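Local structure of multicopper oxidase (Uncultured bacterium, 4E9X) at residues N29-V32 / P33-I37. The protein probably oxidises phenolic or similar substrates at one copper site and passes the electrons to a copper cluster that reduces dioxygen to water. Residues are numbered along the deposited sequence; the frame is centred on the assembly and turned at random.
Sequences NGQV and PGPLI
Q31 reaches across the bend to P33, and the pair illustrates how a side-chain amide can brace a turn that its own backbone does not close. The one hydrogen bond between 29-32 and 33-37 runs from Q31 NE2 to P33 O at 2.9 Å. Its N-H points at the oxygen with an angle of 157°. The acceptor lies close to the amide plane, and the donor is tilted 24° from the carbonyl plane. With chi1 at 53°, CG of Q31 sits between its backbone N and carbonyl carbon, and the chain then extends toward P33 and G34. At the other end of the amide, OE1 accepts from the backbone N of H310, which fixes the flip of the group. Replacing Q31 by alanine removes the amide, and this would probably leave P33 O and the backbone N of H310 without their mates and open a gap beside the P35 ring. The N29 amide is held from outside, OD1 by the backbone N of T9 and ND2 by OD1 of D309.

Residues 29-35 form the loop from strand 21-28 into strand 36-40, which begins at L36, in the first cupredoxin-like domain of the multicopper oxidase fold. The V32-P33 peptide is cis, which turns the chain sharply.

Packing completes the bend. The P35 ring crosses both side chains: its CD lies 4.1 Å from Q31 CG, and its CG is 3.7 Å from N29 CB and 3.4 Å from the amide nitrogen ND2 of N29. V32 and P33 both pack on W119 of strand 119-125.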
loop_
_atom_site.group_PDB
_atom_site.type_symbol
_atom_site.label_atom_id
_atom_site.label_comp_id
_atom_site.label_asym_id
_atom_site.label_seq_id
_atom_site.Cartn_x
_atom_site.Cartn_y
_atom_site.Cartn_z
ATOM N N ASN A 29 -14.462 24.799 -11.775
ATOM C CA ASN A 29 -14.094 26.151 -12.175
ATOM C C ASN A 29 -13.058 26.081 -13.283
ATOM O O ASN A 29 -12.207 26.995 -13.407
ATOM C CB ASN A 29 -13.603 26.979 -10.990
ATOM C CG ASN A 29 -14.719 27.387 -10.054
ATOM O OD1 ASN A 29 -15.870 26.984 -10.228
ATOM N ND2 ASN A 29 -14.393 28.201 -9.057
ATOM N N GLY A 30 -13.090 25.070 -14.133
ATOM C CA GLY A 30 -12.205 25.020 -15.271
ATOM C C GLY A 30 -10.743 24.807 -14.924
ATOM O O GLY A 30 -9.864 25.154 -15.694
ATOM N N GLN A 31 -10.460 24.169 -13.759
ATOM C CA GLN A 31 -9.051 23.967 -13.404
ATOM C C GLN A 31 -8.913 22.585 -12.733
ATOM O O GLN A 31 -9.892 22.068 -12.171
ATOM C CB GLN A 31 -8.554 25.056 -12.453
ATOM C CG GLN A 31 -9.426 25.249 -11.183
ATOM C CD GLN A 31 -8.723 26.210 -10.232
ATOM O OE1 GLN A 31 -8.787 27.435 -10.423
ATOM N NE2 GLN A 31 -8.067 25.668 -9.220
ATOM N N VAL A 32 -7.681 22.047 -12.771
ATOM C CA VAL A 32 -7.331 20.809 -12.092
ATOM C C VAL A 32 -5.971 21.041 -11.417
ATOM O O VAL A 32 -5.050 21.399 -12.177
ATOM C CB VAL A 32 -7.241 19.586 -12.974
ATOM C CG1 VAL A 32 -6.951 18.362 -12.106
ATOM C CG2 VAL A 32 -8.578 19.392 -13.759
ATOM N N PRO A 33 -5.769 20.898 -10.109
ATOM C CA PRO A 33 -6.779 20.641 -9.084
ATOM C C PRO A 33 -7.888 21.718 -9.080
ATOM O O PRO A 33 -7.700 22.845 -9.584
ATOM C CB PRO A 33 -5.975 20.841 -7.805
ATOM C CG PRO A 33 -4.527 20.561 -8.151
ATOM C CD PRO A 33 -4.394 21.038 -9.572
ATOM N N GLY A 34 -9.042 21.326 -8.585
ATOM C CA GLY A 34 -10.139 22.259 -8.400
ATOM C C GLY A 34 -9.723 23.346 -7.402
ATOM O O GLY A 34 -8.675 23.297 -6.731
ATOM N N PRO A 35 -10.580 24.372 -7.271
ATOM C CA PRO A 35 -10.329 25.480 -6.326
ATOM C C PRO A 35 -10.118 24.993 -4.901
ATOM O O PRO A 35 -10.707 24.018 -4.416
ATOM C CB PRO A 35 -11.597 26.329 -6.425
ATOM C CG PRO A 35 -12.098 26.000 -7.798
ATOM C CD PRO A 35 -11.872 24.516 -7.999
ATOM N N LEU A 36 -9.215 25.701 -4.217
ATOM C CA LEU A 36 -9.047 25.469 -2.805
ATOM C C LEU A 36 -10.238 26.051 -2.042
ATOM O O LEU A 36 -10.589 27.234 -2.210
ATOM C CB LEU A 36 -7.779 26.206 -2.310
ATOM C CG LEU A 36 -7.610 26.344 -0.782
ATOM C CD1 LEU A 36 -7.400 24.991 -0.090
ATOM C CD2 LEU A 36 -6.388 27.249 -0.506
ATOM N N ILE A 37 -10.836 25.285 -1.136
ATOM C CA ILE A 37 -11.855 25.782 -0.208
ATOM C C ILE A 37 -11.220 25.712 1.170
ATOM O O ILE A 37 -10.773 24.648 1.596
ATOM C CB ILE A 37 -13.172 24.975 -0.320
ATOM C CG1 ILE A 37 -13.752 25.023 -1.711
ATOM C CG2 ILE A 37 -14.130 25.461 0.767
ATOM C CD1 ILE A 37 -14.953 24.076 -1.924
#